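Cytolethal distending toxin protein B (Haemophilus ducreyi, PDB 1SR4) is the DNase I-like subunit of a bacterial genotoxin and probably damages host-cell DNA, leading to cell-cycle arrest and death. Local coordinates at residues 201-206 with 215-220; 139-144 with 177-182. All blocks are in the same frame, centred on the assembly; numbering follows the deposited sequence.

Contact 1 of 2, residues 201-206 with 215-220; sequences IIAPTE and LDYAIL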
# COMPACT_ATOMS: atom_id res chain seq x y z
N ILE B 201 -3.08 -8.58 22.13
CA ILE B 201 -2.59 -7.55 21.23
C ILE B 201 -1.71 -8.23 20.18
O ILE B 201 -0.80 -8.98 20.53
CB ILE B 201 -1.70 -6.51 21.96
CG1 ILE B 201 -2.50 -5.75 23.03
CG2 ILE B 201 -1.11 -5.53 20.94
CD1 ILE B 201 -3.53 -4.86 22.48
N ILE B 202 -2.00 -7.99 18.90
CA ILE B 202 -1.20 -8.56 17.81
C ILE B 202 -0.60 -7.37 17.07
O ILE B 202 -1.33 -6.57 16.46
CB ILE B 202 -2.07 -9.41 16.82
CG1 ILE B 202 -2.60 -10.67 17.51
CG2 ILE B 202 -1.21 -9.90 15.67
CD1 ILE B 202 -3.79 -10.44 18.37
N ALA B 203 0.73 -7.27 17.10
CA ALA B 203 1.42 -6.15 16.47
C ALA B 203 2.78 -6.46 15.84
O ALA B 203 3.46 -7.39 16.25
CB ALA B 203 1.60 -5.02 17.51
N PRO B 204 3.19 -5.68 14.84
CA PRO B 204 4.50 -5.93 14.22
C PRO B 204 5.56 -5.52 15.24
O PRO B 204 5.24 -4.89 16.24
CB PRO B 204 4.56 -4.96 13.04
CG PRO B 204 3.14 -4.41 12.89
CD PRO B 204 2.54 -4.48 14.27
N THR B 205 6.81 -5.88 14.99
CA THR B 205 7.92 -5.46 15.84
C THR B 205 8.73 -4.47 14.98
O THR B 205 9.76 -3.97 15.40
CB THR B 205 8.86 -6.62 16.24
OG1 THR B 205 9.32 -7.29 15.07
CG2 THR B 205 8.15 -7.60 17.18
N GLU B 206 8.26 -4.24 13.75
CA GLU B 206 8.89 -3.28 12.86
C GLU B 206 8.05 -2.00 12.91
O GLU B 206 6.86 -2.05 13.13
CB GLU B 206 8.91 -3.78 11.42
CG GLU B 206 9.77 -5.00 11.15
CD GLU B 206 9.93 -5.23 9.66
OE1 GLU B 206 9.11 -5.96 9.07
OE2 GLU B 206 10.86 -4.64 9.07
N LEU B 215 2.71 2.13 15.85
CA LEU B 215 1.43 2.74 16.24
C LEU B 215 0.18 2.05 15.68
O LEU B 215 -0.92 2.27 16.18
CB LEU B 215 1.42 4.20 15.75
CG LEU B 215 2.62 5.09 16.11
CD1 LEU B 215 2.54 6.40 15.31
CD2 LEU B 215 2.66 5.36 17.63
N ASP B 216 0.37 1.22 14.67
CA ASP B 216 -0.74 0.55 13.99
C ASP B 216 -0.71 -0.95 14.19
O ASP B 216 0.23 -1.63 13.78
CB ASP B 216 -0.65 0.87 12.50
CG ASP B 216 -0.60 2.37 12.24
OD1 ASP B 216 -1.67 3.02 12.31
OD2 ASP B 216 0.52 2.90 11.99
N TYR B 217 -1.76 -1.46 14.83
CA TYR B 217 -1.83 -2.89 15.09
C TYR B 217 -3.25 -3.28 15.46
O TYR B 217 -4.20 -2.56 15.15
CB TYR B 217 -0.82 -3.29 16.19
CG TYR B 217 -0.82 -2.40 17.42
CD1 TYR B 217 -1.60 -2.71 18.53
CD2 TYR B 217 -0.02 -1.25 17.47
CE1 TYR B 217 -1.59 -1.89 19.68
CE2 TYR B 217 -0.00 -0.43 18.61
CZ TYR B 217 -0.79 -0.75 19.71
OH TYR B 217 -0.80 0.07 20.81
N ALA B 218 -3.39 -4.42 16.10
CA ALA B 218 -4.72 -4.88 16.47
C ALA B 218 -4.80 -5.49 17.86
O ALA B 218 -3.79 -5.84 18.48
CB ALA B 218 -5.20 -5.91 15.44
N ILE B 219 -6.03 -5.58 18.37
CA ILE B 219 -6.29 -6.23 19.64
C ILE B 219 -7.54 -7.06 19.36
O ILE B 219 -8.50 -6.58 18.74
CB ILE B 219 -6.52 -5.26 20.82
CG1 ILE B 219 -6.75 -6.08 22.09
CG2 ILE B 219 -7.70 -4.34 20.54
CD1 ILE B 219 -6.54 -5.31 23.39
N LEU B 220 -7.53 -8.32 19.77
CA LEU B 220 -8.70 -9.14 19.47
C LEU B 220 -9.18 -10.06 20.57
O LEU B 220 -8.47 -10.32 21.53
CB LEU B 220 -8.44 -9.97 18.22
CG LEU B 220 -7.31 -11.00 18.26
CD1 LEU B 220 -7.80 -12.30 18.88
CD2 LEU B 220 -6.84 -11.27 16.82
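Y217 reaches across to A203 at the root of its side chain: the two CB atoms meet at 3.3 Å, and the A203 methyl also lies near CG of the ring. With CG held between the backbone N and the carbonyl carbon (chi1 47°), the ring is carried past A203 to I201, whose CG2 lies 3.7 Å from Y217 CD1 with the two side chains oblique to one another. P204 brings CD to 4.0 Å from Y217 CB, the two side chains crossing at about a right angle, and the same CD rests 3.7 Å from D216 O, a buried carbonyl oxygen with no polar partner in the model. Here the DNase I-like fold places an edge strand, 200-202, antiparallel to 216-221, and the pair I202 and A218 exchanges both backbone bonds: I202 N to A218 O at 2.8 Å and A218 N to I202 O at 3.0 Å. On the face of I201 and I219, helix 182-189 packs against the sheet, and Y217 stacks on F178 while its OH bonds R180 O. On the face of I202 and A218, strand 235-239 of the second sheet approaches. Toward that second sheet, the CD1 end of I202 slants across L220, touching CD2 at 3.5 Å. D216 turns its carboxylate elsewhere, with OD2 bonded to T208 OG1 and H252 ND1, consistent with the Asp-His pairing of DNase I.

Contact 2 of 2, residues 139-144 with 177-182; sequences ALATGG and DFNRAP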
# COMPACT_ATOMS: atom_id res chain seq x y z
N ALA B 139 -7.09 6.28 17.74
CA ALA B 139 -7.00 6.87 19.08
C ALA B 139 -6.34 8.25 19.05
O ALA B 139 -5.69 8.63 18.07
CB ALA B 139 -6.24 5.93 20.01
N LEU B 140 -6.48 8.97 20.16
CA LEU B 140 -5.92 10.31 20.29
C LEU B 140 -4.40 10.35 20.14
O LEU B 140 -3.70 9.47 20.64
CB LEU B 140 -6.34 10.92 21.64
CG LEU B 140 -7.86 11.16 21.79
CD1 LEU B 140 -8.25 11.32 23.26
CD2 LEU B 140 -8.24 12.41 20.99
N ALA B 141 -3.92 11.37 19.45
CA ALA B 141 -2.49 11.57 19.18
C ALA B 141 -1.63 11.56 20.44
O ALA B 141 -0.50 11.07 20.43
CB ALA B 141 -2.29 12.89 18.44
N THR B 142 -2.15 12.10 21.53
CA THR B 142 -1.37 12.09 22.76
C THR B 142 -1.55 10.77 23.49
O THR B 142 -2.52 10.58 24.26
CB THR B 142 -1.75 13.29 23.68
OG1 THR B 142 -3.11 13.68 23.47
CG2 THR B 142 -0.84 14.49 23.39
N GLY B 143 -0.63 9.85 23.20
CA GLY B 143 -0.62 8.52 23.80
C GLY B 143 -1.86 7.65 23.66
O GLY B 143 -1.98 6.66 24.37
N GLY B 144 -2.78 7.98 22.75
CA GLY B 144 -3.99 7.18 22.60
C GLY B 144 -4.63 6.94 23.96
O GLY B 144 -5.04 5.83 24.28
N ASP B 177 -5.00 2.79 14.27
CA ASP B 177 -3.92 3.63 14.77
C ASP B 177 -4.18 3.89 16.25
O ASP B 177 -5.02 4.75 16.61
CB ASP B 177 -3.94 4.93 13.96
CG ASP B 177 -2.81 5.89 14.33
OD1 ASP B 177 -2.16 5.72 15.39
OD2 ASP B 177 -2.61 6.83 13.53
N PHE B 178 -3.47 3.15 17.10
CA PHE B 178 -3.61 3.28 18.55
C PHE B 178 -2.79 4.42 19.13
O PHE B 178 -3.00 4.82 20.27
CB PHE B 178 -3.24 1.96 19.24
CG PHE B 178 -4.30 0.91 19.11
CD1 PHE B 178 -5.31 0.82 20.05
CD2 PHE B 178 -4.30 0.02 18.03
CE1 PHE B 178 -6.32 -0.14 19.94
CE2 PHE B 178 -5.30 -0.94 17.91
CZ PHE B 178 -6.32 -1.02 18.87
N ASN B 179 -1.86 4.93 18.34
CA ASN B 179 -1.04 6.05 18.78
C ASN B 179 -0.27 5.82 20.08
O ASN B 179 -0.06 6.76 20.84
CB ASN B 179 -1.90 7.32 18.89
CG ASN B 179 -1.84 8.16 17.62
OD1 ASN B 179 -0.76 8.36 17.07
ND2 ASN B 179 -2.98 8.67 17.16
N ARG B 180 0.15 4.59 20.32
CA ARG B 180 0.95 4.26 21.51
C ARG B 180 1.54 2.89 21.25
O ARG B 180 1.00 2.12 20.45
CB ARG B 180 0.09 4.23 22.78
CG ARG B 180 -1.05 3.21 22.74
CD ARG B 180 -2.14 3.54 23.75
NE ARG B 180 -1.69 3.36 25.13
CZ ARG B 180 -2.49 3.52 26.18
NH1 ARG B 180 -3.76 3.88 26.00
NH2 ARG B 180 -2.03 3.32 27.40
N ALA B 181 2.66 2.58 21.89
CA ALA B 181 3.32 1.31 21.69
C ALA B 181 2.45 0.15 22.16
O ALA B 181 1.66 0.28 23.09
CB ALA B 181 4.66 1.30 22.42
N PRO B 182 2.58 -1.01 21.51
CA PRO B 182 1.78 -2.17 21.92
C PRO B 182 1.98 -2.52 23.41
O PRO B 182 1.02 -2.84 24.11
CB PRO B 182 2.27 -3.27 20.99
CG PRO B 182 2.65 -2.53 19.75
CD PRO B 182 3.32 -1.28 20.26
O HOH W 1 1.16 9.53 18.22
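The backbones of A139 and D177 are joined by one bond, A139 N to D177 O at 2.8 Å, and beyond it 139-144 curls into an alpha-turn closed by G144 N and L140 O. Both segments leave the ends of neighbouring parallel strands, 132-138 and 171-175, and 177-179 belongs to the GDFN sequence motif of the DNase I-like superfamily, which in relatives lies at the active site. N179 is the side chain that enters the turn. Its CB approaches L140 O to 3.3 Å, while ND2 donates to A139 O at 2.9 Å; the oxygen lies in the amide plane, yet the nitrogen stands above the carbonyl plane, 41° out of it. A water lies between OD1 of the same amide and A141 O, but its distance to N179 OD1 is short, 2.5 Å, and that bond is doubtful. D177 OD2 is bonded to N11 ND2, and OD1 receives a weak bond from N179 N. G144, with positive phi and no side chain to interpose, brings its CA to 3.5 Å from F178 O in a C-H...O contact. The outer end of the turn also meets another subunit, as A141 N bonds D11 OD2 of the cytolethal distending toxin protein C chain. R180 lies alongside the two glycines. The bend at chi3 (-69°) turns its guanidinium so that G143 O lies over one face; the same oxygen is 3.2 Å from R180 CD. The principal bond of this group is from NE to N184 OD1 in helix 182-189; NH1 adds a weak bond to G144 O, 2.9 Å long and bent to 128° at the hydrogen.

In the fold
Read from the N terminus, strand 132-138 runs into 139-144, the chain passes through helix 147-159 and strand 171-175, and contact 2 closes this loop of 32 residues when 177-182 returns beside the turn. Helices 182-189 and 193-197 follow, then the edge strand 200-202; contact 1 closes a shorter loop of eight residues when 215-220 comes back alongside. The two closures are in series, neither crossing nor enclosing the other. They meet through 177-182 and 215-220, where L215 O lies 2.8 Å from F178 N, a probable hydrogen bond. Together they tie loops at the ends of the central parallel strands to the antiparallel edge of the six-stranded sheet.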